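PDB 5DHD: chitinase from Thermococcus kodakarensis KOD1, which degrades chitin by hydrolysing its beta-1,4 linkages, the fragment here being a chitin-binding domain that probably anchors the enzyme to the polymer. Local coordinates for residues 33-38 / 88-93. Residues are numbered along the deposited sequence; the frame is centred on the assembly and turned at random.
With PE3 (3,6,9,12,15,18,21,24,27,30,33,36,39-tridecaoxahentetracontane-1,41-diol), chain E; PE3 (3,6,9,12,15,18,21,24,27,30,33,36,39-tridecaoxahentetracontane-1,41-diol), chain F.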
loop_
_atom_site.group_PDB
_atom_site.type_symbol
_atom_site.label_atom_id
_atom_site.label_comp_id
_atom_site.label_asym_id
_atom_site.label_seq_id
_atom_site.Cartn_x
_atom_site.Cartn_y
_atom_site.Cartn_z
ATOM N N TRP A 33 -1.580 7.357 7.879
ATOM C CA TRP A 33 -0.834 7.135 6.651
ATOM C C TRP A 33 -1.720 6.938 5.436
ATOM O O TRP A 33 -2.900 6.595 5.547
ATOM C CB TRP A 33 0.110 5.937 6.823
ATOM C CG TRP A 33 -0.523 4.664 7.357
ATOM C CD1 TRP A 33 -0.484 4.210 8.640
ATOM C CD2 TRP A 33 -1.196 3.656 6.586
ATOM N NE1 TRP A 33 -1.081 2.964 8.719
ATOM C CE2 TRP A 33 -1.526 2.610 7.470
ATOM C CE3 TRP A 33 -1.542 3.536 5.228
ATOM C CZ2 TRP A 33 -2.197 1.445 7.046
ATOM C CZ3 TRP A 33 -2.205 2.380 4.800
ATOM C CH2 TRP A 33 -2.525 1.354 5.707
ATOM N N VAL A 34 -1.131 7.175 4.268
ATOM C CA VAL A 34 -1.827 7.022 3.005
ATOM C C VAL A 34 -0.897 6.307 2.040
ATOM O O VAL A 34 0.193 6.792 1.748
ATOM C CB VAL A 34 -2.188 8.405 2.397
ATOM C CG1 VAL A 34 -2.860 8.232 1.039
ATOM C CG2 VAL A 34 -3.124 9.149 3.342
ATOM N N VAL A 35 -1.317 5.140 1.566
ATOM C CA VAL A 35 -0.513 4.395 0.610
ATOM C C VAL A 35 -1.230 4.436 -0.734
ATOM O O VAL A 35 -2.366 3.975 -0.856
ATOM C CB VAL A 35 -0.290 2.953 1.060
ATOM C CG1 VAL A 35 0.314 2.121 -0.072
ATOM C CG2 VAL A 35 0.657 2.945 2.247
ATOM N N LYS A 36 -0.569 5.009 -1.735
ATOM C CA LYS A 36 -1.132 5.124 -3.073
ATOM C C LYS A 36 -0.488 4.110 -3.993
ATOM O O LYS A 36 0.738 4.070 -4.129
ATOM C CB LYS A 36 -0.928 6.532 -3.637
ATOM C CG LYS A 36 -1.634 7.620 -2.860
ATOM C CD LYS A 36 -1.622 8.886 -3.693
ATOM C CE LYS A 36 -2.572 9.892 -3.133
ATOM N NZ LYS A 36 -2.546 11.166 -3.893
ATOM N N VAL A 37 -1.325 3.313 -4.644
ATOM C CA VAL A 37 -0.861 2.259 -5.532
ATOM C C VAL A 37 -1.296 2.488 -6.973
ATOM O O VAL A 37 -2.463 2.776 -7.240
ATOM C CB VAL A 37 -1.418 0.906 -5.054
ATOM C CG1 VAL A 37 -0.953 -0.214 -5.974
ATOM C CG2 VAL A 37 -1.007 0.655 -3.599
ATOM N N LYS A 38 -0.345 2.360 -7.893
ATOM C CA LYS A 38 -0.615 2.513 -9.318
ATOM C C LYS A 38 -0.587 1.128 -9.951
ATOM O O LYS A 38 0.408 0.410 -9.842
ATOM C CB LYS A 38 0.450 3.389 -9.985
ATOM C CG LYS A 38 0.292 3.530 -11.515
ATOM C CD LYS A 38 -0.950 4.330 -11.884
ATOM C CE LYS A 38 -1.043 4.559 -13.397
ATOM N NZ LYS A 38 -1.074 3.278 -14.179
ATOM N N ILE A 88 4.255 2.009 -5.618
ATOM C CA ILE A 88 3.567 2.155 -4.340
ATOM C C ILE A 88 4.209 3.347 -3.639
ATOM O O ILE A 88 5.435 3.409 -3.505
ATOM C CB ILE A 88 3.699 0.891 -3.449
ATOM C CG1 ILE A 88 3.088 -0.331 -4.171
ATOM C CG2 ILE A 88 3.035 1.149 -2.076
ATOM C CD1 ILE A 88 3.233 -1.656 -3.400
ATOM N N TYR A 89 3.382 4.294 -3.209
ATOM C CA TYR A 89 3.868 5.496 -2.536
ATOM C C TYR A 89 3.322 5.592 -1.118
ATOM O O TYR A 89 2.129 5.390 -0.898
ATOM C CB TYR A 89 3.414 6.751 -3.304
ATOM C CG TYR A 89 3.834 6.775 -4.761
ATOM C CD1 TYR A 89 5.081 7.277 -5.142
ATOM C CD2 TYR A 89 2.992 6.279 -5.748
ATOM C CE1 TYR A 89 5.469 7.280 -6.481
ATOM C CE2 TYR A 89 3.367 6.279 -7.082
ATOM C CZ TYR A 89 4.602 6.781 -7.431
ATOM O OH TYR A 89 4.946 6.791 -8.755
ATOM N N LEU A 90 4.193 5.907 -0.164
ATOM C CA LEU A 90 3.772 6.069 1.225
ATOM C C LEU A 90 3.806 7.547 1.592
ATOM O O LEU A 90 4.866 8.178 1.586
ATOM C CB LEU A 90 4.673 5.296 2.184
ATOM C CG LEU A 90 4.468 5.608 3.682
ATOM C CD1 LEU A 90 3.071 5.192 4.161
ATOM C CD2 LEU A 90 5.560 4.885 4.483
ATOM N N TYR A 91 2.634 8.087 1.906
ATOM C CA TYR A 91 2.498 9.481 2.298
ATOM C C TYR A 91 2.078 9.590 3.751
ATOM O O TYR A 91 1.165 8.899 4.198
ATOM C CB TYR A 91 1.460 10.208 1.443
ATOM C CG TYR A 91 1.946 10.545 0.055
ATOM C CD1 TYR A 91 2.688 11.707 -0.178
ATOM C CD2 TYR A 91 1.703 9.687 -1.022
ATOM C CE1 TYR A 91 3.178 12.004 -1.458
ATOM C CE2 TYR A 91 2.188 9.978 -2.310
ATOM C CZ TYR A 91 2.922 11.136 -2.508
ATOM O OH TYR A 91 3.397 11.442 -3.764
ATOM N N VAL A 92 2.763 10.456 4.487
ATOM C CA VAL A 92 2.445 10.694 5.886
ATOM C C VAL A 92 2.420 12.204 6.073
ATOM O O VAL A 92 3.409 12.893 5.808
ATOM C CB VAL A 92 3.477 10.061 6.830
ATOM C CG1 VAL A 92 3.157 10.463 8.296
ATOM C CG2 VAL A 92 3.446 8.523 6.677
ATOM N N ASP A 93 1.270 12.708 6.509
ATOM C CA ASP A 93 1.073 14.133 6.727
ATOM C C ASP A 93 1.430 14.961 5.494
ATOM O O ASP A 93 2.014 16.041 5.603
ATOM C CB ASP A 93 1.851 14.586 7.968
ATOM C CG ASP A 93 1.339 13.917 9.248
ATOM O OD1 ASP A 93 0.149 13.538 9.277
ATOM O OD2 ASP A 93 2.106 13.765 10.222
HETATM C C18 PE3 E . 0.311 11.681 -5.850
HETATM C C17 PE3 E . 0.555 12.819 -4.869
HETATM O O16 PE3 E . 0.088 12.368 -3.610
HETATM C C15 PE3 E . 0.258 13.328 -2.586
HETATM C C14 PE3 E . -0.303 12.714 -1.318
HETATM O O13 PE3 E . -1.710 12.689 -1.485
HETATM C C12 PE3 E . -2.272 12.080 -0.339
HETATM C C11 PE3 E . -3.788 12.068 -0.500
HETATM O O10 PE3 E . -4.196 11.487 -1.727
HETATM C C9 PE3 E . -5.620 11.538 -1.695
HETATM C C8 PE3 E . -6.274 10.956 -2.941
HETATM O O7 PE3 E . -5.510 11.262 -4.097
HETATM C C6 PE3 E . -6.195 10.644 -5.179
HETATM C C5 PE3 E . -5.507 10.898 -6.523
HETATM O O4 PE3 E . -4.097 10.808 -6.383
HETATM C C30 PE3 F . 11.030 4.503 -6.587
HETATM C C29 PE3 F . 9.527 4.698 -6.785
HETATM O O28 PE3 F . 9.277 4.985 -8.150
HETATM C C27 PE3 F . 7.867 5.162 -8.304
HETATM C C26 PE3 F . 7.544 5.492 -9.765
HETATM O O25 PE3 F . 7.623 4.309 -10.568
#
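Val34 to Lys38 and Ile88 to Val92 are adjacent antiparallel strands in the five-stranded sheet of a beta-sandwich chitin-binding domain. Two hydrogen-bonded pairs, Val34 with Tyr91 and Lys36 with Tyr89, join the backbones. Val34 N reaches Tyr91 O at 2.9 Å, and Tyr91 N returns to Val34 O at 2.8 Å, nearly straight at 169°. Between these pairs Val35 faces Leu90 in a non-hydrogen-bonded pair, and Val35 CA makes a CA-H...O contact to Tyr89 O at 3.2 Å.

Val35, Val37, Ile88 and Leu90 share the face turned to the other sheet, where Phe75 and Phe77 meet the valines. Val35 splits its methyls between two neighbours: CG1, anti to the backbone N (chi1 169°), meets Ile88 CG2 at 3.5 Å, and CG2 meets Leu90 CD1 at 3.8 Å.

The opposite face carries Val34, Lys36, Tyr89 and Tyr91 and holds a polyethylene glycol (chain E). C14 of this glycol lies over the centre of the Tyr91 ring, 3.3 Å above its plane. The glycol curls round the Lys36 ammonium, which hydrogen-bonds to its O4, O7, O13 and O16, so at least one N-H must be shared. The lysine chain is extended beyond CG, which carries NZ out to them. Lys36 CD approaches the ring obliquely, 4.2 Å from Tyr91 CE2. With an alanine here instead of Tyr91, the glycol would probably lose the ring it lies on, and Lys36 CD its neighbour. Leu96 of the next strand also packs on Tyr91. A second glycol (chain F) touches Tyr89, its C27 lying 3.7 Å from Tyr89 CZ.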